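PDB 2H34: Serine/threonine-protein kinase PknE from Mycobacterium tuberculosis, which phosphorylates serine and threonine residues of proteins with ATP and is thought to help the bacterium survive in its host during infection. Local coordinates for residues A[216-221]-A[282-287]; A[220-225]-A[267-272]. All blocks are in the same frame, centred on the assembly; numbering follows the deposited sequence.

Both contacts start from helix 217-230, the αF helix of the kinase C-lobe, and share Ala220 and Leu221. Contact 2 pairs that helix with helix 264-272 (αH); contact 1 pairs its first turn with the start of helix 284-293 (αI), which comes next along the chain. Their centres lie 8 Å apart, on the same side of the chain's centre. Leu287 of contact 1 joins them: its CD1 lies 3.6 Å from Thr222 OG1, and its CD2 is 4.0 Å from Val268 CG1. Helices 264-272 and 284-293 thus both pack against a central αF helix within a single lobe, with Leu287 touching the other two helices.

Contact 1 (A[216-221]-A[282-287]); sequences ADIYAL and VTCGDL
Ile218 and Leu221, one turn apart on helix 217-230, meet Cys284 and Leu287 in a contact made mainly by apolar side chains. The sulfur of Cys284 is the point shared by both: SG lies 3.7 Å from Ile218 CG1 and 3.6 Å from Leu221 CD2. The Cys284 torsion explains this, since chi1 of -80° sets SG beside its own backbone N and anti to the carbonyl carbon. Leu221 CD2 also reaches Leu287 CD1, at 3.5 Å; the two leucine side chains cross obliquely, and the same methyl of Leu287 lies 3.9 Å from Leu221 CB. At the other end, Ile218 extends along the turn before the second helix. Its CG1 is 3.7 Å from Cys284 N, while CD1 faces the carbonyl oxygen of Val282. The closest CA pair, Ile218 and Cys284 at 5.5 Å, places the tightest backbone approach at this isoleucine.

A helix N-cap helps to set the start of the second segment. Thr283 OG1 accepts a hydrogen bond from Asp286 N at 2.8 Å, with an N-H...O angle of 150°, consistent with a well-defined first turn carrying Cys284 and Leu287. The amide of Cys284 is held from outside by Asp148 OD1, and helix 133-152 packs alongside: Leu147 touches Cys284, while Val140 and Ile143 touch Leu221. A bound sodium ion lies about 4 Å from the side chain of Ile218. The side chain of Leu221 is about 9 Å from that of Asp159, the predicted proton acceptor. Joining the first turn of αF to the N-terminus of αI, with αE alongside, this arrangement belongs to the helical core of the protein kinase C-lobe.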
loop_
_atom_site.group_PDB
_atom_site.type_symbol
_atom_site.label_atom_id
_atom_site.label_comp_id
_atom_site.label_asym_id
_atom_site.label_seq_id
_atom_site.Cartn_x
_atom_site.Cartn_y
_atom_site.Cartn_z
ATOM N N ALA A 216 9.778 2.072 -7.201
ATOM C CA ALA A 216 9.259 0.714 -7.419
ATOM C C ALA A 216 7.760 0.524 -7.127
ATOM O O ALA A 216 7.170 -0.477 -7.540
ATOM C CB ALA A 216 10.083 -0.292 -6.639
ATOM N N ASP A 217 7.140 1.474 -6.432
ATOM C CA ASP A 217 5.703 1.376 -6.110
ATOM C C ASP A 217 4.748 1.325 -7.319
ATOM O O ASP A 217 3.718 0.649 -7.272
ATOM C CB ASP A 217 5.263 2.452 -5.100
ATOM C CG ASP A 217 5.732 3.855 -5.462
ATOM O OD1 ASP A 217 5.169 4.832 -4.911
ATOM O OD2 ASP A 217 6.665 3.996 -6.272
ATOM N N ILE A 218 5.108 2.016 -8.399
ATOM C CA ILE A 218 4.347 1.972 -9.652
ATOM C C ILE A 218 4.251 0.542 -10.177
ATOM O O ILE A 218 3.194 0.116 -10.636
ATOM C CB ILE A 218 4.959 2.926 -10.725
ATOM C CG1 ILE A 218 4.694 4.381 -10.335
ATOM C CG2 ILE A 218 4.379 2.653 -12.117
ATOM C CD1 ILE A 218 5.815 5.302 -10.623
ATOM N N TYR A 219 5.355 -0.190 -10.083
ATOM C CA TYR A 219 5.410 -1.594 -10.494
ATOM C C TYR A 219 4.454 -2.393 -9.614
ATOM O O TYR A 219 3.563 -3.090 -10.119
ATOM C CB TYR A 219 6.838 -2.145 -10.351
ATOM C CG TYR A 219 7.065 -3.564 -10.878
ATOM C CD1 TYR A 219 7.656 -3.767 -12.122
ATOM C CD2 TYR A 219 6.740 -4.692 -10.122
ATOM C CE1 TYR A 219 7.893 -5.042 -12.619
ATOM C CE2 TYR A 219 6.969 -5.981 -10.618
ATOM C CZ TYR A 219 7.544 -6.138 -11.872
ATOM O OH TYR A 219 7.789 -7.379 -12.413
ATOM N N ALA A 220 4.650 -2.283 -8.299
ATOM C CA ALA A 220 3.826 -2.980 -7.330
ATOM C C ALA A 220 2.325 -2.769 -7.605
ATOM O O ALA A 220 1.566 -3.736 -7.752
ATOM C CB ALA A 220 4.194 -2.531 -5.938
ATOM N N LEU A 221 1.912 -1.509 -7.729
ATOM C CA LEU A 221 0.496 -1.180 -7.948
ATOM C C LEU A 221 -0.094 -1.893 -9.162
ATOM O O LEU A 221 -1.275 -2.250 -9.173
ATOM C CB LEU A 221 0.301 0.328 -8.083
ATOM C CG LEU A 221 -1.107 0.887 -7.904
ATOM C CD1 LEU A 221 -1.581 0.687 -6.485
ATOM C CD2 LEU A 221 -1.146 2.367 -8.257
ATOM N N VAL A 282 5.626 6.866 -15.284
ATOM C CA VAL A 282 6.469 7.671 -14.403
ATOM C C VAL A 282 5.763 7.939 -13.072
ATOM O O VAL A 282 6.411 8.091 -12.031
ATOM C CB VAL A 282 6.882 8.977 -15.112
ATOM C CG1 VAL A 282 7.570 9.952 -14.156
ATOM C CG2 VAL A 282 7.814 8.634 -16.252
ATOM N N THR A 283 4.433 7.988 -13.127
ATOM C CA THR A 283 3.608 8.105 -11.934
ATOM C C THR A 283 2.493 7.058 -11.829
ATOM O O THR A 283 2.060 6.459 -12.820
ATOM C CB THR A 283 2.932 9.484 -11.832
ATOM O OG1 THR A 283 1.930 9.594 -12.847
ATOM C CG2 THR A 283 3.950 10.600 -11.958
ATOM N N CYS A 284 2.010 6.882 -10.607
ATOM C CA CYS A 284 0.824 6.107 -10.366
ATOM C C CYS A 284 -0.366 6.813 -10.974
ATOM O O CYS A 284 -1.356 6.168 -11.348
ATOM C CB CYS A 284 0.618 5.945 -8.869
ATOM S SG CYS A 284 1.648 4.672 -8.169
ATOM N N GLY A 285 -0.268 8.138 -11.064
ATOM C CA GLY A 285 -1.299 8.945 -11.703
ATOM C C GLY A 285 -1.468 8.553 -13.156
ATOM O O GLY A 285 -2.589 8.391 -13.638
ATOM N N ASP A 286 -0.346 8.365 -13.845
ATOM C CA ASP A 286 -0.374 7.982 -15.251
ATOM C C ASP A 286 -0.835 6.553 -15.424
ATOM O O ASP A 286 -1.562 6.245 -16.373
ATOM C CB ASP A 286 0.983 8.196 -15.905
ATOM C CG ASP A 286 1.363 9.658 -15.979
ATOM O OD1 ASP A 286 2.578 9.935 -16.031
ATOM O OD2 ASP A 286 0.458 10.531 -15.973
ATOM N N LEU A 287 -0.414 5.686 -14.508
ATOM C CA LEU A 287 -0.977 4.351 -14.411
ATOM C C LEU A 287 -2.495 4.450 -14.333
ATOM O O LEU A 287 -3.207 3.930 -15.197
ATOM C CB LEU A 287 -0.470 3.679 -13.146
ATOM C CG LEU A 287 -0.450 2.154 -13.051
ATOM C CD1 LEU A 287 -0.277 1.793 -11.603
ATOM C CD2 LEU A 287 -1.687 1.484 -13.596
#

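Contact 2 (A[220-225]-A[267-272])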
loop_
_atom_site.group_PDB
_atom_site.type_symbol
_atom_site.label_atom_id
_atom_site.label_comp_id
_atom_site.label_asym_id
_atom_site.label_seq_id
_atom_site.Cartn_x
_atom_site.Cartn_y
_atom_site.Cartn_z
ATOM N N ALA A 220 4.650 -2.283 -8.299
ATOM C CA ALA A 220 3.826 -2.980 -7.330
ATOM C C ALA A 220 2.325 -2.769 -7.605
ATOM O O ALA A 220 1.566 -3.736 -7.752
ATOM C CB ALA A 220 4.194 -2.531 -5.938
ATOM N N LEU A 221 1.912 -1.509 -7.729
ATOM C CA LEU A 221 0.496 -1.180 -7.948
ATOM C C LEU A 221 -0.094 -1.893 -9.162
ATOM O O LEU A 221 -1.275 -2.250 -9.173
ATOM C CB LEU A 221 0.301 0.328 -8.083
ATOM C CG LEU A 221 -1.107 0.887 -7.904
ATOM C CD1 LEU A 221 -1.581 0.687 -6.485
ATOM C CD2 LEU A 221 -1.146 2.367 -8.257
ATOM N N THR A 222 0.738 -2.101 -10.177
ATOM C CA THR A 222 0.286 -2.730 -11.405
ATOM C C THR A 222 0.057 -4.233 -11.189
ATOM O O THR A 222 -0.935 -4.785 -11.679
ATOM C CB THR A 222 1.250 -2.441 -12.574
ATOM O OG1 THR A 222 1.610 -1.062 -12.553
ATOM C CG2 THR A 222 0.595 -2.748 -13.897
ATOM N N CYS A 223 0.952 -4.885 -10.446
ATOM C CA CYS A 223 0.680 -6.233 -9.947
ATOM C C CYS A 223 -0.642 -6.254 -9.147
ATOM O O CYS A 223 -1.508 -7.108 -9.369
ATOM C CB CYS A 223 1.826 -6.731 -9.071
ATOM S SG CYS A 223 3.447 -6.797 -9.881
ATOM N N VAL A 224 -0.814 -5.292 -8.247
ATOM C CA VAL A 224 -2.025 -5.250 -7.451
ATOM C C VAL A 224 -3.261 -5.100 -8.349
ATOM O O VAL A 224 -4.260 -5.817 -8.170
ATOM C CB VAL A 224 -1.978 -4.148 -6.379
ATOM C CG1 VAL A 224 -3.330 -4.018 -5.709
ATOM C CG2 VAL A 224 -0.928 -4.466 -5.343
ATOM N N LEU A 225 -3.185 -4.190 -9.320
ATOM C CA LEU A 225 -4.266 -4.007 -10.277
ATOM C C LEU A 225 -4.562 -5.332 -10.973
ATOM O O LEU A 225 -5.715 -5.780 -11.014
ATOM C CB LEU A 225 -3.899 -2.934 -11.302
ATOM C CG LEU A 225 -4.831 -2.742 -12.512
ATOM C CD1 LEU A 225 -6.253 -2.375 -12.104
ATOM C CD2 LEU A 225 -4.261 -1.702 -13.464
ATOM N N ALA A 267 -2.054 -3.826 -22.373
ATOM C CA ALA A 267 -1.120 -2.752 -22.653
ATOM C C ALA A 267 -0.760 -2.040 -21.354
ATOM O O ALA A 267 0.420 -1.916 -21.016
ATOM C CB ALA A 267 -1.706 -1.782 -23.680
ATOM N N VAL A 268 -1.777 -1.614 -20.607
ATOM C CA VAL A 268 -1.530 -0.989 -19.311
ATOM C C VAL A 268 -0.611 -1.829 -18.407
ATOM O O VAL A 268 0.401 -1.332 -17.916
ATOM C CB VAL A 268 -2.828 -0.625 -18.582
ATOM C CG1 VAL A 268 -2.526 -0.208 -17.147
ATOM C CG2 VAL A 268 -3.524 0.496 -19.307
ATOM N N ILE A 269 -0.950 -3.099 -18.218
ATOM C CA ILE A 269 -0.136 -3.969 -17.377
ATOM C C ILE A 269 1.258 -4.140 -17.945
ATOM O O ILE A 269 2.235 -4.094 -17.200
ATOM C CB ILE A 269 -0.816 -5.329 -17.082
ATOM C CG1 ILE A 269 -1.907 -5.129 -16.030
ATOM C CG2 ILE A 269 0.167 -6.334 -16.511
ATOM C CD1 ILE A 269 -3.265 -4.951 -16.601
ATOM N N ALA A 270 1.348 -4.290 -19.264
ATOM C CA ALA A 270 2.637 -4.451 -19.937
ATOM C C ALA A 270 3.526 -3.259 -19.645
ATOM O O ALA A 270 4.694 -3.416 -19.316
ATOM C CB ALA A 270 2.446 -4.611 -21.433
ATOM N N ARG A 271 2.958 -2.067 -19.757
ATOM C CA ARG A 271 3.704 -0.853 -19.494
ATOM C C ARG A 271 4.010 -0.719 -18.009
ATOM O O ARG A 271 5.112 -0.332 -17.631
ATOM C CB ARG A 271 2.937 0.368 -19.999
ATOM C CG ARG A 271 3.698 1.660 -19.842
ATOM C CD ARG A 271 3.480 2.611 -21.013
ATOM N NE ARG A 271 4.488 3.662 -20.964
ATOM C CZ ARG A 271 5.632 3.634 -21.637
ATOM N NH1 ARG A 271 5.906 2.628 -22.456
ATOM N NH2 ARG A 271 6.505 4.620 -21.488
ATOM N N GLY A 272 3.025 -1.051 -17.178
ATOM C CA GLY A 272 3.104 -0.815 -15.742
ATOM C C GLY A 272 4.091 -1.723 -15.042
ATOM O O GLY A 272 4.667 -1.358 -14.008
#
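Thr222 sets its CB toward helix 264-272 and lays its side chain against the backbone of Gly272, and the contact is organised round that approach. Evidence comes first from the backbone: the CA atoms of these two residues are the nearest pair across the segments, at 5.5 Å, although the short helix axes come no closer than 9.2 Å. The helices run roughly antiparallel, with a signed crossing angle of -150°.

Both branches of Thr222 reach Gly272, and CG2 also extends back to Ile269. This methyl, anti to the backbone N, comes over the last turn, 3.7 Å from Gly272 CA and 3.8 Å from Ile269 CA; Ile269 CG1 lies beside it at 4.1 Å. The hydroxyl is set beside its own backbone N (chi1 -44°). There OG1 packs 3.4 Å from Gly272 O, while its hydrogen bond goes to Ile218 O, one turn earlier in its own helix. With no side chain on Gly272, the threonine meets the backbone of that residue directly.

One turn further along, Leu225 takes over. Its CB is likewise set toward the opposite helix, and its CD2 meets Val268 CG1 at 4.3 Å, a looser apolar contact than those around Thr222. Behind these residues, Val140 of helix 133-152 touches Leu225, Ala290 of helix 284-293 touches Val268, and Pro254 touches Ile269.

No hydrogen bond or salt bridge crosses between the segments, and every touching residue is buried. The contact is therefore probably held mainly by close fit and apolar burial, and αF can present its threonine to αH because the buried hydroxyl has a hydrogen-bond partner, Ile218 O, within its own helix.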